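Local coordinates for bartonella effector protein (Bep) substrate of VirB T4SS (PDB 4M16), which probably transfers AMP from ATP to tyrosine or threonine side chains of target proteins through its N-terminal Fic domain, at residues E115-F120 / S147-I152. Residues are numbered along the deposited sequence; the frame is centred on the assembly and turned at random.
Sequences ENLKEF and SFLNYI
The ring of F148 reaches across to the backbone of helix 110-126, its CZ lying 3.4 Å from the carbonyl O of N116. F120 N and the E119 carboxylate oxygen OE1 both meet the rim of the ring. Since F120 N already donates to N116 O (2.9 Å), the ring packs on a backbone pair hydrogen-bonded to each other. With CG anti to the backbone N (chi1 180°), the F148 ring is carried out toward helix 110-126. The I152 CD1 methyl rests over one face, near its margin, 3.8 Å from the ring plane. The same methyl touches N116 CB at 3.6 Å and, more loosely, L117 CD2. F120 answers from the other helix: its CE1 meets L149 CB at 3.7 Å, while its CZ approaches L149 CD2. The contact is mainly van der Waals packing, apolar on the F120–L149 side, between nearly antiparallel segments (163°) with axes 10.5 Å apart. Helix 135-152 runs straight into HPFRAGN, the Fic signature region, whose H153 ND1 is hydrogen-bonded to N150 O. Deeper in the fold, L117 and L149 touch the first turn of helix 59-70 at S59 and L62 respectively, and L149 also packs on helix 159-174.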
ATOM      1  N   GLU A 115      13.117   5.299  -8.792  1.00 22.35           N
ATOM      2  CA  GLU A 115      13.564   6.572  -8.261  1.00 23.86           C
ATOM      3  C   GLU A 115      12.709   7.037  -7.045  1.00 20.64           C
ATOM      4  O   GLU A 115      13.235   7.574  -6.041  1.00 19.46           O
ATOM      5  CB  GLU A 115      13.479   7.580  -9.407  1.00 26.98           C
ATOM      6  CG  GLU A 115      13.559   9.014  -8.991  1.00 31.20           C
ATOM      7  CD  GLU A 115      13.873   9.947 -10.162  1.00 36.04           C
ATOM      8  OE1 GLU A 115      13.207   9.842 -11.229  1.00 36.21           O
ATOM      9  OE2 GLU A 115      14.789  10.790  -9.977  1.00 38.33           O
ATOM     10  N   ASN A 116      11.402   6.894  -7.176  1.00 18.92           N
ATOM     11  CA  ASN A 116      10.478   7.324  -6.153  1.00 18.07           C
ATOM     12  C   ASN A 116      10.609   6.494  -4.878  1.00 17.35           C
ATOM     13  O   ASN A 116      10.580   7.032  -3.758  1.00 17.00           O
ATOM     14  CB  ASN A 116       9.027   7.338  -6.663  1.00 17.71           C
ATOM     15  CG  ASN A 116       8.737   8.441  -7.705  1.00 18.30           C
ATOM     16  OD1 ASN A 116       9.479   9.437  -7.870  1.00 19.91           O
ATOM     17  ND2 ASN A 116       7.645   8.288  -8.383  1.00 17.90           N
ATOM     18  N   LEU A 117      10.758   5.186  -5.019  1.00 17.69           N
ATOM     19  CA  LEU A 117      11.016   4.325  -3.852  1.00 17.67           C
ATOM     20  C   LEU A 117      12.339   4.653  -3.163  1.00 18.54           C
ATOM     21  O   LEU A 117      12.457   4.629  -1.893  1.00 17.84           O
ATOM     22  CB  LEU A 117      10.963   2.846  -4.245  1.00 17.80           C
ATOM     23  CG  LEU A 117       9.574   2.283  -4.612  1.00 16.77           C
ATOM     24  CD1 LEU A 117       9.635   0.835  -5.134  1.00 17.34           C
ATOM     25  CD2 LEU A 117       8.616   2.359  -3.433  1.00 16.51           C
ATOM     26  N   LYS A 118      13.361   4.948  -3.973  1.00 19.16           N
ATOM     27  CA  LYS A 118      14.619   5.457  -3.415  1.00 20.27           C
ATOM     28  C   LYS A 118      14.388   6.718  -2.588  1.00 19.50           C
ATOM     29  O   LYS A 118      14.945   6.872  -1.499  1.00 19.33           O
ATOM     30  CB  LYS A 118      15.675   5.778  -4.505  1.00 21.37           C
ATOM     31  N   GLU A 119      13.594   7.632  -3.125  1.00 19.73           N
ATOM     32  CA  GLU A 119      13.305   8.921  -2.418  1.00 19.56           C
ATOM     33  C   GLU A 119      12.543   8.655  -1.091  1.00 17.99           C
ATOM     34  O   GLU A 119      12.876   9.192  -0.046  1.00 17.21           O
ATOM     35  CB  GLU A 119      12.513   9.879  -3.313  1.00 20.69           C
ATOM     36  CG  GLU A 119      13.298  10.426  -4.494  1.00 22.52           C
ATOM     37  CD  GLU A 119      12.459  11.127  -5.559  1.00 24.32           C
ATOM     38  OE1 GLU A 119      11.342  10.700  -5.890  1.00 24.70           O
ATOM     39  OE2 GLU A 119      12.975  12.104  -6.151  1.00 26.85           O
ATOM     40  N   PHE A 120      11.547   7.784  -1.148  1.00 17.15           N
ATOM     41  CA  PHE A 120      10.840   7.302   0.044  1.00 16.76           C
ATOM     42  C   PHE A 120      11.856   6.773   1.075  1.00 16.64           C
ATOM     43  O   PHE A 120      11.806   7.168   2.290  1.00 16.63           O
ATOM     44  CB  PHE A 120       9.804   6.250  -0.393  1.00 16.26           C
ATOM     45  CG  PHE A 120       9.018   5.596   0.710  1.00 16.40           C
ATOM     46  CD1 PHE A 120       7.818   6.152   1.193  1.00 16.58           C
ATOM     47  CD2 PHE A 120       9.380   4.351   1.151  1.00 17.19           C
ATOM     48  CE1 PHE A 120       7.092   5.489   2.186  1.00 16.83           C
ATOM     49  CE2 PHE A 120       8.693   3.690   2.140  1.00 17.04           C
ATOM     50  CZ  PHE A 120       7.544   4.264   2.663  1.00 17.03           C
ATOM     51  N   SER A 147       0.939   9.530   1.892  1.00 15.79           N
ATOM     52  CA  SER A 147       0.454  10.050   0.604  1.00 16.65           C
ATOM     53  C   SER A 147       1.448   9.754  -0.522  1.00 15.72           C
ATOM     54  O   SER A 147       1.056   9.436  -1.643  1.00 16.13           O
ATOM     55  CB  SER A 147       0.224  11.543   0.629  1.00 18.35           C
ATOM     56  OG  SER A 147      -0.754  11.870   1.592  1.00 20.31           O
ATOM     57  N   PHE A 148       2.734   9.867  -0.233  1.00 15.40           N
ATOM     58  CA  PHE A 148       3.742   9.664  -1.253  1.00 15.53           C
ATOM     59  C   PHE A 148       3.714   8.179  -1.682  1.00 14.80           C
ATOM     60  O   PHE A 148       3.601   7.876  -2.857  1.00 14.55           O
ATOM     61  CB  PHE A 148       5.130  10.114  -0.752  1.00 15.92           C
ATOM     62  CG  PHE A 148       6.271   9.932  -1.763  1.00 16.47           C
ATOM     63  CD1 PHE A 148       6.070  10.061  -3.135  1.00 16.46           C
ATOM     64  CD2 PHE A 148       7.591   9.711  -1.303  1.00 16.56           C
ATOM     65  CE1 PHE A 148       7.143   9.939  -4.034  1.00 16.79           C
ATOM     66  CE2 PHE A 148       8.643   9.569  -2.199  1.00 17.26           C
ATOM     67  CZ  PHE A 148       8.412   9.695  -3.570  1.00 17.39           C
ATOM     68  N   LEU A 149       3.762   7.255  -0.723  1.00 14.98           N
ATOM     69  CA  LEU A 149       3.741   5.863  -1.062  1.00 14.82           C
ATOM     70  C   LEU A 149       2.427   5.470  -1.768  1.00 14.36           C
ATOM     71  O   LEU A 149       2.477   4.710  -2.729  1.00 14.69           O
ATOM     72  CB  LEU A 149       4.025   4.974   0.165  1.00 15.28           C
ATOM     73  CG  LEU A 149       4.029   3.460  -0.151  1.00 15.70           C
ATOM     74  CD1 LEU A 149       5.131   3.138  -1.125  1.00 17.24           C
ATOM     75  CD2 LEU A 149       4.128   2.627   1.121  1.00 15.89           C
ATOM     76  N   ASN A 150       1.280   5.984  -1.306  1.00 14.79           N
ATOM     77  CA  ASN A 150      -0.008   5.760  -1.957  1.00 15.21           C
ATOM     78  C   ASN A 150       0.102   6.172  -3.447  1.00 14.88           C
ATOM     79  O   ASN A 150      -0.345   5.453  -4.324  1.00 14.08           O
ATOM     80  CB  ASN A 150      -1.145   6.508  -1.262  1.00 15.94           C
ATOM     81  CG  ASN A 150      -2.487   6.222  -1.896  1.00 17.51           C
ATOM     82  OD1 ASN A 150      -2.960   5.058  -1.881  1.00 17.64           O
ATOM     83  ND2 ASN A 150      -3.091   7.242  -2.492  1.00 18.00           N
ATOM     84  N   TYR A 151       0.653   7.348  -3.700  1.00 14.97           N
ATOM     85  CA  TYR A 151       0.824   7.820  -5.088  1.00 15.49           C
ATOM     86  C   TYR A 151       1.698   6.906  -5.917  1.00 14.77           C
ATOM     87  O   TYR A 151       1.378   6.624  -7.085  1.00 14.54           O
ATOM     88  CB  TYR A 151       1.441   9.215  -5.105  1.00 16.10           C
ATOM     89  CG  TYR A 151       2.071   9.593  -6.414  1.00 16.97           C
ATOM     90  CD1 TYR A 151       1.315   9.975  -7.502  1.00 17.77           C
ATOM     91  CD2 TYR A 151       3.471   9.548  -6.561  1.00 17.11           C
ATOM     92  CE1 TYR A 151       1.947  10.276  -8.724  1.00 18.13           C
ATOM     93  CE2 TYR A 151       4.086   9.865  -7.753  1.00 17.58           C
ATOM     94  CZ  TYR A 151       3.341  10.232  -8.823  1.00 17.99           C
ATOM     95  OH  TYR A 151       4.017  10.538 -10.015  1.00 19.13           O
ATOM     96  N   ILE A 152       2.764   6.375  -5.304  1.00 14.55           N
ATOM     97  CA  ILE A 152       3.672   5.470  -6.006  1.00 14.51           C
ATOM     98  C   ILE A 152       2.985   4.169  -6.486  1.00 14.53           C
ATOM     99  O   ILE A 152       3.104   3.827  -7.678  1.00 14.41           O
ATOM    100  CB  ILE A 152       4.946   5.093  -5.188  1.00 14.57           C
ATOM    101  CG1 ILE A 152       5.770   6.324  -4.886  1.00 15.10           C
ATOM    102  CG2 ILE A 152       5.804   4.168  -6.047  1.00 14.59           C
ATOM    103  CD1 ILE A 152       6.992   6.071  -3.999  1.00 15.11           C
TER